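Local coordinates for protein cytochrome P450 (Bacillus megaterium, PDB 5L92) that binds heme and corticosterone and probably works as a monooxygenase that oxidises steroids, using molecular oxygen activated at the heme iron, at residues A[91-99]-A[225-235]; A[161-170]-A[186-197]. All blocks are in the same frame, centred on the assembly; numbering follows the deposited sequence.

Contact 1 (A[91-99]-A[225-235]). With HEM (protoporphyrin IX containing Fe), chain C.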
loop_
_atom_site.group_PDB
_atom_site.type_symbol
_atom_site.label_atom_id
_atom_site.label_comp_id
_atom_site.label_asym_id
_atom_site.label_seq_id
_atom_site.Cartn_x
_atom_site.Cartn_y
_atom_site.Cartn_z
ATOM N N LYS A 91 -8.511 2.208 22.011
ATOM C CA LYS A 91 -8.349 0.846 21.519
ATOM C C LYS A 91 -7.201 0.719 20.502
ATOM O O LYS A 91 -6.562 -0.347 20.409
ATOM C CB LYS A 91 -9.681 0.400 20.915
ATOM C CG LYS A 91 -9.814 -1.057 20.453
ATOM C CD LYS A 91 -9.495 -2.060 21.574
ATOM C CE LYS A 91 -10.016 -3.470 21.246
ATOM N NZ LYS A 91 -9.478 -4.533 22.152
ATOM N N HIS A 92 -6.921 1.772 19.723
ATOM C CA HIS A 92 -5.873 1.637 18.708
ATOM C C HIS A 92 -4.519 1.395 19.351
ATOM O O HIS A 92 -3.763 0.514 18.926
ATOM C CB HIS A 92 -5.775 2.871 17.809
ATOM C CG HIS A 92 -4.615 2.790 16.866
ATOM N ND1 HIS A 92 -3.386 3.347 17.148
ATOM C CD2 HIS A 92 -4.478 2.152 15.675
ATOM C CE1 HIS A 92 -2.549 3.090 16.156
ATOM N NE2 HIS A 92 -3.187 2.370 15.247
ATOM N N ALA A 93 -4.192 2.174 20.374
ATOM C CA ALA A 93 -2.872 2.080 20.994
ATOM C C ALA A 93 -2.655 0.719 21.637
ATOM O O ALA A 93 -1.574 0.133 21.510
ATOM C CB ALA A 93 -2.704 3.191 22.034
ATOM N N GLU A 94 -3.675 0.198 22.331
ATOM C CA GLU A 94 -3.598 -1.141 22.908
ATOM C C GLU A 94 -3.342 -2.207 21.835
ATOM O O GLU A 94 -2.480 -3.074 22.005
ATOM C CB GLU A 94 -4.895 -1.447 23.681
ATOM C CG GLU A 94 -5.232 -0.459 24.801
ATOM C CD GLU A 94 -6.711 -0.503 25.231
ATOM O OE1 GLU A 94 -7.407 -1.502 24.926
ATOM O OE2 GLU A 94 -7.179 0.474 25.869
ATOM N N MET A 95 -4.085 -2.170 20.719
ATOM C CA MET A 95 -3.886 -3.178 19.673
ATOM C C MET A 95 -2.491 -3.077 19.060
ATOM O O MET A 95 -1.772 -4.078 18.926
ATOM C CB MET A 95 -4.955 -3.023 18.591
ATOM C CG MET A 95 -6.374 -3.398 19.024
ATOM S SD MET A 95 -6.566 -5.153 19.450
ATOM C CE MET A 95 -6.394 -5.069 21.233
ATOM N N ARG A 96 -2.103 -1.868 18.676
ATOM C CA ARG A 96 -0.810 -1.652 18.038
ATOM C C ARG A 96 0.323 -2.044 18.972
ATOM O O ARG A 96 1.361 -2.552 18.528
ATOM C CB ARG A 96 -0.723 -0.180 17.598
ATOM C CG ARG A 96 0.640 0.348 17.301
ATOM C CD ARG A 96 1.144 -0.108 15.949
ATOM N NE ARG A 96 0.691 0.765 14.883
ATOM C CZ ARG A 96 1.462 1.367 13.973
ATOM N NH1 ARG A 96 2.778 1.246 13.982
ATOM N NH2 ARG A 96 0.886 2.121 13.043
ATOM N N ALA A 97 0.111 -1.871 20.273
ATOM C CA ALA A 97 1.121 -2.233 21.251
ATOM C C ALA A 97 1.479 -3.714 21.177
ATOM O O ALA A 97 2.618 -4.078 21.446
ATOM C CB ALA A 97 0.630 -1.870 22.651
ATOM N N LEU A 98 0.543 -4.573 20.781
ATOM C CA LEU A 98 0.782 -6.015 20.785
ATOM C C LEU A 98 1.623 -6.506 19.622
ATOM O O LEU A 98 2.141 -7.621 19.685
ATOM C CB LEU A 98 -0.537 -6.768 20.749
ATOM C CG LEU A 98 -1.448 -6.572 21.953
ATOM C CD1 LEU A 98 -2.613 -7.451 21.708
ATOM C CD2 LEU A 98 -0.774 -6.923 23.285
ATOM N N VAL A 99 1.762 -5.706 18.569
ATOM C CA VAL A 99 2.457 -6.114 17.357
ATOM C C VAL A 99 3.632 -5.215 17.016
ATOM O O VAL A 99 4.390 -5.551 16.103
ATOM C CB VAL A 99 1.485 -6.148 16.156
ATOM C CG1 VAL A 99 0.438 -7.219 16.345
ATOM C CG2 VAL A 99 0.844 -4.760 15.974
ATOM N N LYS A 225 -3.854 -11.055 27.356
ATOM C CA LYS A 225 -3.996 -9.795 26.646
ATOM C C LYS A 225 -5.421 -9.671 26.114
ATOM O O LYS A 225 -6.071 -10.660 25.756
ATOM C CB LYS A 225 -2.975 -9.675 25.508
ATOM C CG LYS A 225 -1.531 -9.278 25.926
ATOM C CD LYS A 225 -1.495 -8.219 27.039
ATOM C CE LYS A 225 -0.076 -7.682 27.297
ATOM N NZ LYS A 225 0.837 -8.773 27.765
ATOM N N GLN A 226 -5.897 -8.425 26.074
ATOM C CA GLN A 226 -7.282 -8.078 25.753
ATOM C C GLN A 226 -7.506 -8.092 24.241
ATOM O O GLN A 226 -7.580 -7.048 23.588
ATOM C CB GLN A 226 -7.586 -6.702 26.324
ATOM C CG GLN A 226 -8.997 -6.185 26.156
ATOM C CD GLN A 226 -9.182 -4.857 26.891
ATOM O OE1 GLN A 226 -8.477 -4.573 27.863
ATOM N NE2 GLN A 226 -10.100 -4.031 26.413
ATOM N N LEU A 227 -7.638 -9.293 23.668
ATOM C CA LEU A 227 -7.970 -9.376 22.252
ATOM C C LEU A 227 -8.851 -10.584 21.957
ATOM O O LEU A 227 -8.723 -11.641 22.581
ATOM C CB LEU A 227 -6.697 -9.397 21.387
ATOM C CG LEU A 227 -5.696 -10.525 21.583
ATOM C CD1 LEU A 227 -6.126 -11.727 20.842
ATOM C CD2 LEU A 227 -4.355 -10.125 21.062
ATOM N N THR A 228 -9.746 -10.407 20.986
ATOM C CA THR A 228 -10.648 -11.459 20.542
ATOM C C THR A 228 -10.069 -12.211 19.353
ATOM O O THR A 228 -9.188 -11.728 18.637
ATOM C CB THR A 228 -12.015 -10.895 20.145
ATOM O OG1 THR A 228 -11.897 -10.114 18.929
ATOM C CG2 THR A 228 -12.605 -10.023 21.281
ATOM N N ASP A 229 -10.605 -13.407 19.130
ATOM C CA ASP A 229 -10.216 -14.145 17.944
ATOM C C ASP A 229 -10.565 -13.387 16.679
ATOM O O ASP A 229 -9.798 -13.434 15.714
ATOM C CB ASP A 229 -10.868 -15.516 17.921
ATOM C CG ASP A 229 -10.193 -16.487 18.854
ATOM O OD1 ASP A 229 -9.080 -16.200 19.336
ATOM O OD2 ASP A 229 -10.772 -17.558 19.107
ATOM N N GLU A 230 -11.716 -12.699 16.658
ATOM C CA GLU A 230 -12.058 -11.867 15.512
ATOM C C GLU A 230 -10.969 -10.830 15.262
ATOM O O GLU A 230 -10.693 -10.471 14.110
ATOM C CB GLU A 230 -13.417 -11.182 15.737
ATOM C CG GLU A 230 -13.986 -10.428 14.513
ATOM C CD GLU A 230 -15.247 -9.641 14.815
ATOM O OE1 GLU A 230 -15.431 -9.209 15.971
ATOM O OE2 GLU A 230 -16.053 -9.447 13.894
ATOM N N GLU A 231 -10.355 -10.324 16.332
ATOM C CA GLU A 231 -9.328 -9.297 16.176
ATOM C C GLU A 231 -8.061 -9.883 15.560
ATOM O O GLU A 231 -7.434 -9.256 14.693
ATOM C CB GLU A 231 -9.056 -8.636 17.521
ATOM C CG GLU A 231 -10.074 -7.535 17.832
ATOM C CD GLU A 231 -10.057 -7.035 19.283
ATOM O OE1 GLU A 231 -9.217 -7.503 20.077
ATOM O OE2 GLU A 231 -10.890 -6.170 19.626
ATOM N N ILE A 232 -7.714 -11.113 15.937
ATOM C CA ILE A 232 -6.575 -11.770 15.317
ATOM C C ILE A 232 -6.855 -12.038 13.843
ATOM O O ILE A 232 -5.992 -11.815 12.981
ATOM C CB ILE A 232 -6.220 -13.062 16.084
ATOM C CG1 ILE A 232 -5.950 -12.719 17.548
ATOM C CG2 ILE A 232 -5.003 -13.776 15.422
ATOM C CD1 ILE A 232 -5.523 -13.877 18.369
ATOM N N VAL A 233 -8.063 -12.507 13.526
ATOM C CA VAL A 233 -8.449 -12.700 12.130
ATOM C C VAL A 233 -8.358 -11.383 11.363
ATOM O O VAL A 233 -7.814 -11.333 10.259
ATOM C CB VAL A 233 -9.852 -13.323 12.043
ATOM C CG1 VAL A 233 -10.440 -13.224 10.631
ATOM C CG2 VAL A 233 -9.770 -14.791 12.434
ATOM N N GLY A 234 -8.893 -10.305 11.938
ATOM C CA GLY A 234 -8.895 -9.022 11.245
ATOM C C GLY A 234 -7.486 -8.524 10.932
ATOM O O GLY A 234 -7.207 -8.063 9.823
ATOM N N PHE A 235 -6.578 -8.619 11.904
ATOM C CA PHE A 235 -5.203 -8.188 11.687
ATOM C C PHE A 235 -4.509 -9.087 10.670
ATOM O O PHE A 235 -3.814 -8.599 9.766
ATOM C CB PHE A 235 -4.464 -8.164 13.030
ATOM C CG PHE A 235 -3.005 -7.797 12.919
ATOM C CD1 PHE A 235 -2.604 -6.464 12.852
ATOM C CD2 PHE A 235 -2.044 -8.791 12.903
ATOM C CE1 PHE A 235 -1.249 -6.130 12.743
ATOM C CE2 PHE A 235 -0.690 -8.472 12.799
ATOM C CZ PHE A 235 -0.291 -7.146 12.725
HETATM C CHA HEM C . -1.110 1.438 7.352
HETATM C CHB HEM C . 0.879 2.436 2.997
HETATM C CHC HEM C . 3.198 -1.775 2.992
HETATM C CHD HEM C . 0.824 -2.930 7.051
HETATM C C1A HEM C . -0.720 2.084 6.185
HETATM C C2A HEM C . -1.063 3.444 5.831
HETATM C C3A HEM C . -0.528 3.709 4.630
HETATM C C4A HEM C . 0.198 2.540 4.190
HETATM C CMA HEM C . -0.637 5.039 3.858
HETATM C CAA HEM C . -1.923 4.419 6.682
HETATM C CBA HEM C . -3.387 3.985 6.766
HETATM C CGA HEM C . -4.276 5.080 7.293
HETATM O O1A HEM C . -3.787 6.047 7.892
HETATM O O2A HEM C . -5.503 5.020 7.106
HETATM C C1B HEM C . 1.722 1.422 2.609
HETATM C C2B HEM C . 2.638 1.414 1.476
HETATM C C3B HEM C . 3.261 0.223 1.488
HETATM C C4B HEM C . 2.752 -0.540 2.610
HETATM C CMB HEM C . 2.848 2.590 0.504
HETATM C CAB HEM C . 4.365 -0.335 0.565
HETATM C CBB HEM C . 5.193 0.451 -0.142
HETATM C C1C HEM C . 2.757 -2.458 4.102
HETATM C C2C HEM C . 3.102 -3.810 4.450
HETATM C C3C HEM C . 2.466 -4.114 5.567
HETATM C C4C HEM C . 1.651 -2.996 5.957
HETATM C CMC HEM C . 4.088 -4.749 3.707
HETATM C CAC HEM C . 2.583 -5.496 6.221
HETATM C CBC HEM C . 3.014 -5.607 7.474
HETATM C C1D HEM C . 0.092 -1.866 7.492
HETATM C C2D HEM C . -0.740 -1.868 8.678
HETATM C C3D HEM C . -1.287 -0.648 8.785
HETATM C C4D HEM C . -0.814 0.136 7.648
HETATM C CMD HEM C . -0.910 -3.113 9.588
HETATM C CAD HEM C . -2.252 -0.113 9.872
HETATM C CBD HEM C . -1.477 0.603 10.996
HETATM C CGD HEM C . -2.368 1.282 12.019
HETATM O O1D HEM C . -1.907 1.547 13.153
HETATM O O2D HEM C . -3.549 1.604 11.730
HETATM N NA HEM C . 0.060 1.540 5.174
HETATM N NB HEM C . 1.813 0.208 3.255
HETATM N NC HEM C . 1.856 -1.993 5.043
HETATM N ND HEM C . -0.011 -0.643 6.882
HETATM FE FE HEM C . 1.017 -0.225 5.137
#
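Lys91 and Glu231 reach toward each other from opposite directions, joining the C helix of the cytochrome P450 fold to the start of the long central helix 229-245. Lys91 NZ and Glu231 OE2 form a salt bridge of 3.3 Å; the lysine chain gets there by bending at its second torsion (chi2 56°). Beside it Met95, a flexible thioether able to follow an uneven surface, crosses the Glu231 side chain at about a right angle, its sulfur beside OE1, and brings CE to 3.3 Å from Gln226 O, at the inverse gamma turn centred on Gln226. Farther along, the branches of Leu98 divide the work: CD2 rests on the aliphatic chain of Lys225, while CD1 presses tightly on Leu227 CD2 at 3.3 Å. Val99 closes the row with a CH-pi contact, its CG1 over the face of Phe235, 4.1 Å from the ring centroid and 27° off the normal.

The glutamate is itself positioned by a capping box. Thr228 N donates to Glu231 OE1 (3.1 Å) from above the carboxylate plane, and Glu231 N returns a bond to Thr228 OG1 (3.0 Å), so one carboxylate oxygen serves the helix start and the other the lysine. Leu217, on helix 213-222, also packs on Val99.

The C helix has a second task, for which His92 and Arg96, one turn apart, are well suited as N-H donors to an anion. Arg96 donates from both NE and NH2 to heme propionate oxygen O1D, with NH2 also bonded to Phe351 O. His350 meets the His92 ring edge-to-face, and His92 NE2 gives that same O1D a nearly straight bond of 2.6 Å, N-H...O 169°.

Contact 2 (A[161-170]-A[186-197])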
loop_
_atom_site.group_PDB
_atom_site.type_symbol
_atom_site.label_atom_id
_atom_site.label_comp_id
_atom_site.label_asym_id
_atom_site.label_seq_id
_atom_site.Cartn_x
_atom_site.Cartn_y
_atom_site.Cartn_z
ATOM N N PHE A 161 -5.328 -16.022 -2.155
ATOM C CA PHE A 161 -4.925 -14.772 -1.506
ATOM C C PHE A 161 -5.013 -13.596 -2.473
ATOM O O PHE A 161 -5.595 -12.545 -2.157
ATOM C CB PHE A 161 -3.488 -14.877 -0.997
ATOM C CG PHE A 161 -3.270 -15.899 0.067
ATOM C CD1 PHE A 161 -4.321 -16.461 0.755
ATOM C CD2 PHE A 161 -1.973 -16.289 0.384
ATOM C CE1 PHE A 161 -4.102 -17.382 1.754
ATOM C CE2 PHE A 161 -1.734 -17.225 1.385
ATOM C CZ PHE A 161 -2.802 -17.779 2.066
ATOM N N LYS A 162 -4.443 -13.765 -3.666
ATOM C CA LYS A 162 -4.437 -12.688 -4.654
ATOM C C LYS A 162 -5.843 -12.307 -5.064
ATOM O O LYS A 162 -6.188 -11.122 -5.089
ATOM C CB LYS A 162 -3.643 -13.102 -5.887
ATOM C CG LYS A 162 -3.286 -11.910 -6.819
ATOM C CD LYS A 162 -2.338 -12.378 -7.933
ATOM C CE LYS A 162 -1.981 -11.246 -8.888
ATOM N NZ LYS A 162 -3.207 -10.517 -9.331
ATOM N N ASP A 163 -6.662 -13.302 -5.445
ATOM C CA ASP A 163 -8.019 -12.993 -5.889
ATOM C C ASP A 163 -8.820 -12.298 -4.795
ATOM O O ASP A 163 -9.516 -11.313 -5.061
ATOM C CB ASP A 163 -8.736 -14.264 -6.352
ATOM C CG ASP A 163 -8.086 -14.863 -7.558
ATOM O OD1 ASP A 163 -7.280 -14.137 -8.193
ATOM O OD2 ASP A 163 -8.355 -16.049 -7.853
ATOM N N TRP A 164 -8.771 -12.822 -3.564
ATOM C CA TRP A 164 -9.464 -12.157 -2.462
ATOM C C TRP A 164 -8.963 -10.740 -2.300
ATOM O O TRP A 164 -9.762 -9.802 -2.125
ATOM C CB TRP A 164 -9.275 -12.905 -1.138
ATOM C CG TRP A 164 -10.043 -14.135 -1.001
ATOM C CD1 TRP A 164 -11.270 -14.403 -1.523
ATOM C CD2 TRP A 164 -9.651 -15.297 -0.263
ATOM N NE1 TRP A 164 -11.657 -15.654 -1.170
ATOM C CE2 TRP A 164 -10.682 -16.230 -0.391
ATOM C CE3 TRP A 164 -8.514 -15.631 0.492
ATOM C CZ2 TRP A 164 -10.618 -17.510 0.201
ATOM C CZ3 TRP A 164 -8.450 -16.877 1.086
ATOM C CH2 TRP A 164 -9.504 -17.808 0.937
ATOM N N SER A 165 -7.639 -10.563 -2.362
ATOM C CA SER A 165 -7.054 -9.252 -2.102
ATOM C C SER A 165 -7.389 -8.278 -3.214
ATOM O O SER A 165 -7.698 -7.119 -2.934
ATOM C CB SER A 165 -5.535 -9.345 -1.919
ATOM O OG SER A 165 -5.172 -10.071 -0.770
ATOM N N ASP A 166 -7.345 -8.725 -4.478
ATOM C CA ASP A 166 -7.700 -7.820 -5.574
ATOM C C ASP A 166 -9.154 -7.385 -5.439
ATOM O O ASP A 166 -9.462 -6.210 -5.569
ATOM C CB ASP A 166 -7.458 -8.453 -6.952
ATOM C CG ASP A 166 -5.957 -8.691 -7.267
ATOM O OD1 ASP A 166 -5.076 -8.107 -6.600
ATOM O OD2 ASP A 166 -5.676 -9.507 -8.181
ATOM N N ILE A 167 -10.054 -8.310 -5.096
ATOM C CA ILE A 167 -11.453 -7.927 -4.908
ATOM C C ILE A 167 -11.570 -6.843 -3.840
ATOM O O ILE A 167 -12.214 -5.804 -4.056
ATOM C CB ILE A 167 -12.303 -9.162 -4.566
ATOM C CG1 ILE A 167 -12.448 -10.018 -5.829
ATOM C CG2 ILE A 167 -13.674 -8.731 -3.951
ATOM C CD1 ILE A 167 -13.150 -11.358 -5.605
ATOM N N ILE A 168 -10.942 -7.063 -2.676
ATOM C CA ILE A 168 -11.092 -6.132 -1.555
ATOM C C ILE A 168 -10.611 -4.728 -1.925
ATOM O O ILE A 168 -11.220 -3.735 -1.519
ATOM C CB ILE A 168 -10.367 -6.651 -0.294
ATOM C CG1 ILE A 168 -11.040 -7.920 0.239
ATOM C CG2 ILE A 168 -10.397 -5.598 0.800
ATOM C CD1 ILE A 168 -12.510 -7.725 0.642
ATOM N N VAL A 169 -9.500 -4.603 -2.670
ATOM C CA VAL A 169 -9.036 -3.243 -3.008
ATOM C C VAL A 169 -9.628 -2.733 -4.327
ATOM O O VAL A 169 -9.397 -1.569 -4.696
ATOM C CB VAL A 169 -7.491 -3.127 -3.031
ATOM C CG1 VAL A 169 -6.863 -3.505 -1.668
ATOM C CG2 VAL A 169 -6.882 -3.919 -4.169
ATOM N N ALA A 170 -10.403 -3.552 -5.032
ATOM C CA ALA A 170 -10.918 -3.177 -6.344
ATOM C C ALA A 170 -11.838 -1.959 -6.278
ATOM O O ALA A 170 -12.622 -1.780 -5.343
ATOM C CB ALA A 170 -11.653 -4.360 -6.971
ATOM N N GLU A 186 -19.510 -8.461 -3.977
ATOM C CA GLU A 186 -18.351 -9.309 -4.186
ATOM C C GLU A 186 -17.316 -9.051 -3.108
ATOM O O GLU A 186 -16.597 -9.971 -2.714
ATOM C CB GLU A 186 -17.777 -9.093 -5.592
ATOM C CG GLU A 186 -16.783 -10.180 -6.055
ATOM C CD GLU A 186 -17.431 -11.543 -6.354
ATOM O OE1 GLU A 186 -18.684 -11.597 -6.408
ATOM O OE2 GLU A 186 -16.675 -12.559 -6.540
ATOM N N LYS A 187 -17.282 -7.834 -2.566
ATOM C CA LYS A 187 -16.410 -7.563 -1.435
ATOM C C LYS A 187 -16.891 -8.296 -0.174
ATOM O O LYS A 187 -16.102 -8.957 0.509
ATOM C CB LYS A 187 -16.322 -6.062 -1.220
ATOM C CG LYS A 187 -15.463 -5.367 -2.346
ATOM C CD LYS A 187 -15.344 -3.871 -2.184
ATOM C CE LYS A 187 -14.597 -3.244 -3.361
ATOM N NZ LYS A 187 -13.292 -2.684 -2.941
ATOM N N MET A 188 -18.190 -8.237 0.115
ATOM C CA MET A 188 -18.723 -8.936 1.286
ATOM C C MET A 188 -18.453 -10.436 1.209
ATOM O O MET A 188 -18.090 -11.067 2.205
ATOM C CB MET A 188 -20.223 -8.667 1.408
ATOM C CG MET A 188 -20.579 -7.261 1.801
ATOM S SD MET A 188 -22.361 -7.015 1.647
ATOM C CE MET A 188 -22.969 -7.746 3.183
ATOM N N LYS A 189 -18.595 -11.021 0.029
ATOM C CA LYS A 189 -18.307 -12.442 -0.121
ATOM C C LYS A 189 -16.826 -12.756 0.103
ATOM O O LYS A 189 -16.485 -13.798 0.681
ATOM C CB LYS A 189 -18.767 -12.898 -1.499
ATOM C CG LYS A 189 -18.309 -14.295 -1.885
ATOM C CD LYS A 189 -18.933 -14.760 -3.196
ATOM C CE LYS A 189 -18.898 -16.291 -3.302
ATOM N NZ LYS A 189 -19.074 -16.739 -4.717
ATOM N N ALA A 190 -15.933 -11.881 -0.363
ATOM C CA ALA A 190 -14.497 -12.097 -0.175
ATOM C C ALA A 190 -14.087 -11.940 1.289
ATOM O O ALA A 190 -13.281 -12.730 1.799
ATOM C CB ALA A 190 -13.707 -11.120 -1.050
ATOM N N ASN A 191 -14.628 -10.927 1.972
ATOM C CA ASN A 191 -14.430 -10.785 3.414
ATOM C C ASN A 191 -14.821 -12.056 4.150
ATOM O O ASN A 191 -14.080 -12.541 5.003
ATOM C CB ASN A 191 -15.268 -9.631 3.971
ATOM C CG ASN A 191 -14.583 -8.320 3.877
ATOM O OD1 ASN A 191 -13.707 -8.012 4.690
ATOM N ND2 ASN A 191 -14.994 -7.506 2.913
ATOM N N ASP A 192 -16.012 -12.580 3.847
ATOM C CA ASP A 192 -16.510 -13.797 4.493
ATOM C C ASP A 192 -15.535 -14.946 4.341
ATOM O O ASP A 192 -15.178 -15.609 5.321
ATOM C CB ASP A 192 -17.863 -14.194 3.895
ATOM C CG ASP A 192 -19.042 -13.857 4.808
ATOM O OD1 ASP A 192 -18.982 -12.844 5.557
ATOM O OD2 ASP A 192 -20.036 -14.622 4.769
ATOM N N GLU A 193 -15.146 -15.226 3.101
ATOM C CA GLU A 193 -14.237 -16.328 2.779
ATOM C C GLU A 193 -12.846 -16.114 3.380
ATOM O O GLU A 193 -12.235 -17.053 3.912
ATOM C CB GLU A 193 -14.150 -16.464 1.258
ATOM C CG GLU A 193 -15.401 -17.103 0.599
ATOM C CD GLU A 193 -15.358 -17.052 -0.925
ATOM O OE1 GLU A 193 -14.433 -16.418 -1.477
ATOM O OE2 GLU A 193 -16.243 -17.643 -1.579
ATOM N N LEU A 194 -12.342 -14.876 3.337
ATOM C CA LEU A 194 -11.103 -14.556 4.047
ATOM C C LEU A 194 -11.235 -14.846 5.539
ATOM O O LEU A 194 -10.360 -15.460 6.146
ATOM C CB LEU A 194 -10.733 -13.094 3.850
ATOM C CG LEU A 194 -10.003 -12.618 2.595
ATOM C CD1 LEU A 194 -10.066 -11.071 2.506
ATOM C CD2 LEU A 194 -8.592 -13.097 2.672
ATOM N N GLU A 195 -12.286 -14.327 6.166
ATOM C CA GLU A 195 -12.515 -14.619 7.579
ATOM C C GLU A 195 -12.558 -16.115 7.845
ATOM O O GLU A 195 -11.856 -16.613 8.729
ATOM C CB GLU A 195 -13.805 -13.950 8.044
ATOM C CG GLU A 195 -13.619 -12.461 8.157
ATOM C CD GLU A 195 -14.891 -11.764 8.459
ATOM O OE1 GLU A 195 -15.756 -12.437 9.046
ATOM O OE2 GLU A 195 -15.032 -10.562 8.110
ATOM N N THR A 196 -13.351 -16.862 7.074
ATOM C CA THR A 196 -13.489 -18.275 7.414
ATOM C C THR A 196 -12.187 -19.005 7.169
ATOM O O THR A 196 -11.835 -19.903 7.939
ATOM C CB THR A 196 -14.661 -18.945 6.652
ATOM O OG1 THR A 196 -14.516 -18.768 5.251
ATOM C CG2 THR A 196 -15.969 -18.353 7.058
ATOM N N TYR A 197 -11.434 -18.600 6.139
ATOM C CA TYR A 197 -10.071 -19.093 5.972
ATOM C C TYR A 197 -9.282 -18.923 7.258
ATOM O O TYR A 197 -8.695 -19.883 7.773
ATOM C CB TYR A 197 -9.357 -18.349 4.825
ATOM C CG TYR A 197 -7.967 -18.867 4.569
ATOM C CD1 TYR A 197 -6.872 -18.362 5.263
ATOM C CD2 TYR A 197 -7.757 -19.891 3.664
ATOM C CE1 TYR A 197 -5.621 -18.860 5.051
ATOM C CE2 TYR A 197 -6.511 -20.388 3.430
ATOM C CZ TYR A 197 -5.437 -19.881 4.136
ATOM O OH TYR A 197 -4.165 -20.373 3.927
#
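Lys187 NZ binds carbonyls at the C-terminal end of helix 158-169, giving hydrogen bonds of 2.7 Å to Ile168 O and 2.7 Å to Ala170 O. The Ala170 bond lies in the carbonyl plane on a lone pair, whereas Ile168 O is met from well above its plane; a weak third bond goes to Ile167 O. A long lysine suits this place: it runs extended past Ile167 and turns only at its last torsion (chi4 -113°), placing a charge that is probably favourable at the negative end of the helix dipole. The second polar link is Trp164 NE1 to Glu193 OE1, 2.9 Å and fairly straight at 158°, with the oxygen near the indole plane and approached on its anti side.

That bond helps set the rotation of a large flat knob seated among Ala190, Glu193, Leu194 and Tyr197. Leu194 lies over one indole face, where its CD2 comes to 3.3 Å from Trp164 CE3. A phenylalanine in place of Trp164 would probably leave Glu193 OE1 without its indole donor and open a gap against Leu194 and Tyr197. The tryptophan and Phe161 both turn ring edges to the face of Tyr197 in offset edge-to-face pairs, the Phe161 centroid 5.5 Å from that of Tyr197. The tyrosine hydroxyl is tied to Asp157.

Ile168 is the second knob, its CD1 3.4 Å from Asn191 ND2, while Ile167 CG2 rests on the small Ala190 CB at 3.8 Å. Alanine suits a place where the backbones come close, as Ala190 does to Trp164; the axes pass 8.8 Å apart at a signed angle of -139°. This is the roughly antiparallel F and G helix pair of the P450 fold, roofing the substrate pocket; Ile168 also touches the bound corticosterone.

In the fold
The two contacts share no segment and their centres are about 21 Å apart, yet they meet where Val233 CG1 of contact 1 packs 3.9 Å from Glu195 CA of contact 2. Along the chain, contact 2 is nested inside the loop closed by contact 1. Helix 229-245 unites them: its beginning belongs to contact 1, and Leu240 farther along packs on Phe161. Contact 2 is the larger and more deeply buried, a helix pair interlocked by an aromatic and an aliphatic knob, the aliphatic one touching the steroid, with hydrogen bonds added to the packing. Contact 1, nearer the surface, is joined by one salt bridge and flexible or apolar side chains, and its helix 91-97 also holds a heme propionate.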